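Local coordinates for glutaredoxin (PDB 5CAX), which probably transfers electrons as a glutaredoxin-like protein disulfide reductase that depends on coenzyme M, at residues A[7-12]-A[46-51]. Residues are numbered along the deposited sequence; the frame is centred on the assembly and turned at random.
With CD (cadmium ion), chain F.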
ATOM      1  N   ASP A   7      -8.293   7.386  -5.960  1.00 65.16           N
ATOM      2  CA  ASP A   7      -8.757   6.063  -5.655  1.00 62.83           C
ATOM      3  C   ASP A   7      -7.759   5.186  -4.898  1.00 62.50           C
ATOM      4  O   ASP A   7      -6.587   5.507  -4.710  1.00 52.76           O
ATOM      5  CB  ASP A   7      -9.160   5.369  -6.970  1.00 58.04           C
ATOM      6  CG  ASP A   7     -10.662   5.337  -7.180  1.00 56.40           C
ATOM      7  OD1 ASP A   7     -11.230   6.252  -7.812  1.00 54.30           O
ATOM      8  OD2 ASP A   7     -11.295   4.384  -6.700  1.00 56.15           O
ATOM      9  N   THR A   8      -8.323   4.135  -4.336  1.00 62.52           N
ATOM     10  CA  THR A   8      -7.546   3.034  -3.836  1.00 57.65           C
ATOM     11  C   THR A   8      -7.252   2.097  -5.028  1.00 52.92           C
ATOM     12  O   THR A   8      -7.074   0.904  -4.833  1.00 49.53           O
ATOM     13  CB  THR A   8      -8.255   2.326  -2.634  1.00 64.76           C
ATOM     14  OG1 THR A   8      -9.634   2.080  -2.931  1.00 50.98           O
ATOM     15  CG2 THR A   8      -8.224   3.229  -1.429  1.00 69.95           C
ATOM     16  N   ASP A   9      -7.253   2.622  -6.263  1.00 60.04           N
ATOM     17  CA  ASP A   9      -6.786   1.800  -7.401  1.00 58.23           C
ATOM     18  C   ASP A   9      -5.400   2.104  -8.027  1.00 57.78           C
ATOM     19  O   ASP A   9      -4.965   3.249  -8.072  1.00 59.68           O
ATOM     20  CB  ASP A   9      -7.775   1.894  -8.572  1.00 57.88           C
ATOM     21  CG  ASP A   9      -9.138   1.331  -8.262  1.00 59.30           C
ATOM     22  OD1 ASP A   9      -9.946   2.027  -7.599  1.00 63.31           O
ATOM     23  OD2 ASP A   9      -9.386   0.165  -8.659  1.00 57.38           O
ATOM     24  N   LYS A  10      -4.761   1.085  -8.600  1.00 60.76           N
ATOM     25  CA  LYS A  10      -3.688   1.286  -9.592  1.00 63.42           C
ATOM     26  C   LYS A  10      -3.258   0.006 -10.254  1.00 62.39           C
ATOM     27  O   LYS A  10      -3.852  -0.377 -11.237  1.00 62.28           O
ATOM     28  CB  LYS A  10      -2.417   1.964  -9.041  1.00 68.19           C
ATOM     29  CG  LYS A  10      -1.375   2.305 -10.180  1.00 88.36           C
ATOM     30  CD  LYS A  10      -0.082   2.989  -9.711  1.00 88.87           C
ATOM     31  CE  LYS A  10       1.085   2.772 -10.684  1.00 87.24           C
ATOM     32  NZ  LYS A  10       0.951   3.451 -12.005  1.00 85.11           N
ATOM     33  N   GLY A  11      -2.211  -0.632  -9.731  1.00 61.60           N
ATOM     34  CA  GLY A  11      -1.582  -1.733 -10.423  1.00 62.13           C
ATOM     35  C   GLY A  11      -1.595  -3.065  -9.729  1.00 64.46           C
ATOM     36  O   GLY A  11      -0.548  -3.674  -9.498  1.00 66.32           O
ATOM     37  N   LYS A  12      -2.805  -3.534  -9.483  1.00 60.08           N
ATOM     38  CA  LYS A  12      -3.109  -4.795  -8.811  1.00 64.01           C
ATOM     39  C   LYS A  12      -2.221  -6.034  -9.074  1.00 69.54           C
ATOM     40  O   LYS A  12      -2.645  -6.985  -9.731  1.00 67.09           O
ATOM     41  CB  LYS A  12      -4.536  -5.174  -9.172  1.00 61.83           C
ATOM     42  CG  LYS A  12      -5.081  -6.198  -8.264  1.00 61.00           C
ATOM     43  CD  LYS A  12      -6.121  -7.023  -8.921  1.00 60.66           C
ATOM     44  CE  LYS A  12      -6.857  -7.673  -7.836  1.00 59.76           C
ATOM     45  NZ  LYS A  12      -6.831  -6.737  -6.655  1.00 57.19           N
ATOM     46  N   ASP A  46      -4.227 -11.122  -1.889  1.00 58.45           N
ATOM     47  CA  ASP A  46      -4.975 -10.260  -2.780  1.00 53.89           C
ATOM     48  C   ASP A  46      -4.833  -8.808  -2.310  1.00 55.78           C
ATOM     49  O   ASP A  46      -5.175  -8.499  -1.163  1.00 51.60           O
ATOM     50  CB  ASP A  46      -6.441 -10.705  -2.788  1.00 55.40           C
ATOM     51  CG  ASP A  46      -7.176 -10.304  -4.043  1.00 55.92           C
ATOM     52  OD1 ASP A  46      -7.037 -11.052  -5.027  1.00 57.48           O
ATOM     53  OD2 ASP A  46      -7.894  -9.276  -4.040  1.00 55.68           O
ATOM     54  N   PHE A  47      -4.315  -7.936  -3.177  1.00 53.85           N
ATOM     55  CA  PHE A  47      -4.097  -6.510  -2.862  1.00 54.13           C
ATOM     56  C   PHE A  47      -3.926  -5.545  -4.068  1.00 51.40           C
ATOM     57  O   PHE A  47      -3.849  -5.931  -5.217  1.00 52.72           O
ATOM     58  CB  PHE A  47      -2.888  -6.372  -1.922  1.00 49.08           C
ATOM     59  CG  PHE A  47      -1.539  -6.532  -2.598  1.00 51.38           C
ATOM     60  CD1 PHE A  47      -0.744  -5.421  -2.864  1.00 50.13           C
ATOM     61  CD2 PHE A  47      -1.050  -7.787  -2.924  1.00 51.25           C
ATOM     62  CE1 PHE A  47       0.497  -5.565  -3.459  1.00 59.10           C
ATOM     63  CE2 PHE A  47       0.192  -7.932  -3.523  1.00 53.74           C
ATOM     64  CZ  PHE A  47       0.969  -6.820  -3.791  1.00 51.74           C
ATOM     65  N   GLU A  48      -3.850  -4.261  -3.781  1.00 58.62           N
ATOM     66  CA  GLU A  48      -3.673  -3.266  -4.827  1.00 55.39           C
ATOM     67  C   GLU A  48      -2.440  -2.486  -4.467  1.00 54.17           C
ATOM     68  O   GLU A  48      -2.155  -2.318  -3.282  1.00 53.57           O
ATOM     69  CB  GLU A  48      -4.870  -2.308  -4.919  1.00 54.98           C
ATOM     70  CG  GLU A  48      -5.953  -2.716  -5.923  1.00 61.95           C
ATOM     71  CD  GLU A  48      -5.670  -2.315  -7.361  1.00 66.19           C
ATOM     72  OE1 GLU A  48      -4.570  -1.831  -7.667  1.00 67.53           O
ATOM     73  OE2 GLU A  48      -6.593  -2.424  -8.193  1.00 70.30           O
ATOM     74  N   TYR A  49      -1.666  -2.045  -5.451  1.00 46.67           N
ATOM     75  CA  TYR A  49      -0.669  -1.044  -5.119  1.00 40.48           C
ATOM     76  C   TYR A  49      -0.642   0.098  -6.109  1.00 39.92           C
ATOM     77  O   TYR A  49      -0.916  -0.079  -7.288  1.00 42.62           O
ATOM     78  CB  TYR A  49       0.716  -1.645  -4.956  1.00 47.78           C
ATOM     79  CG  TYR A  49       1.401  -2.197  -6.171  1.00 49.62           C
ATOM     80  CD1 TYR A  49       2.300  -1.421  -6.921  1.00 50.05           C
ATOM     81  CD2 TYR A  49       1.209  -3.506  -6.539  1.00 47.23           C
ATOM     82  CE1 TYR A  49       2.965  -1.957  -8.023  1.00 47.65           C
ATOM     83  CE2 TYR A  49       1.857  -4.024  -7.617  1.00 50.38           C
ATOM     84  CZ  TYR A  49       2.733  -3.273  -8.353  1.00 49.99           C
ATOM     85  OH  TYR A  49       3.335  -3.900  -9.414  1.00 53.63           O
ATOM     86  N   VAL A  50      -0.330   1.275  -5.564  1.00 45.03           N
ATOM     87  CA  VAL A  50      -0.296   2.547  -6.249  1.00 40.50           C
ATOM     88  C   VAL A  50       1.095   3.186  -6.079  1.00 48.54           C
ATOM     89  O   VAL A  50       1.517   3.508  -4.964  1.00 46.11           O
ATOM     90  CB  VAL A  50      -1.396   3.524  -5.677  1.00 52.96           C
ATOM     91  CG1 VAL A  50      -1.344   4.899  -6.336  1.00 40.98           C
ATOM     92  CG2 VAL A  50      -2.806   2.933  -5.789  1.00 39.19           C
ATOM     93  N   PHE A  51       1.807   3.371  -7.193  1.00 58.86           N
ATOM     94  CA  PHE A  51       3.034   4.157  -7.205  1.00 59.94           C
ATOM     95  C   PHE A  51       2.743   5.632  -7.487  1.00 61.63           C
ATOM     96  O   PHE A  51       2.653   6.064  -8.639  1.00 63.37           O
ATOM     97  CB  PHE A  51       4.031   3.599  -8.226  1.00 61.82           C
ATOM     98  CG  PHE A  51       4.809   2.419  -7.723  1.00 61.47           C
ATOM     99  CD1 PHE A  51       5.287   2.400  -6.412  1.00 59.35           C
ATOM    100  CD2 PHE A  51       5.044   1.321  -8.540  1.00 62.61           C
ATOM    101  CE1 PHE A  51       6.003   1.314  -5.931  1.00 60.04           C
ATOM    102  CE2 PHE A  51       5.753   0.231  -8.076  1.00 62.29           C
ATOM    103  CZ  PHE A  51       6.236   0.224  -6.765  1.00 60.89           C
TER
HETATM  104 CD    CD F 202      -8.427  -9.825  -6.833  1.00 55.25          CD
HETATM  105  O   HOH W   1     -10.713  -9.449  -5.614  1.00 30.00           O
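Glu48 reaches out from its strand, and its carboxylate meets the backbone of residues 10-12. Its chain bends at chi2 (-83°), which folds OE1 toward the loop. Lys10 N donates to Glu48 OE1 at 3.1 Å, reaching the oxygen from above the carboxylate plane. Lys12 N lies equally near, 3.1 Å from Glu48 OE1. Lys12 CB rests 3.6 Å from the carboxylate oxygen Glu48 OE2, and the two side chains cross at about a right angle. Asp9 OD2 stands 3.8 Å from Glu48 OE2. These like charges may raise the proton affinity of one of the two acids.

Between the two backbones, Gly11 N donates to Tyr49 O at 2.8 Å, nearly straight at 168°. The carbonyl oxygen of Gly11 then sits over one face of the Tyr49 ring. His13 meets the same ring edge-to-face.

Lys10 lays its extended side chain along the strand, toward Phe51, with CG anti to the backbone N (chi1 -173°). This carries its methylenes past Val50 to Phe51, where Lys10 CE lies 3.9 Å from Phe51 CB. The CB of Lys10 also packs on Val50 CG2.

Lys12 runs the other way, toward Asp46. Lys12 NZ forms a long salt bridge of 3.8 Å with Asp46 OD2. The end of this lysine is doubtfully placed, since its CE crowds the cadmium ion. Asp46 OD1 binds that cadmium ion, and a water also binds the metal and donates to Asp46 OD2.

Strand 48-51 is an outer strand of the mixed four-stranded sheet, parallel to strand 22-26. The N-terminal loop covers this edge strand, and Thr8 reaches on to Val23 and Tyr25 of strand 22-26, in the thioredoxin fold of glutaredoxins.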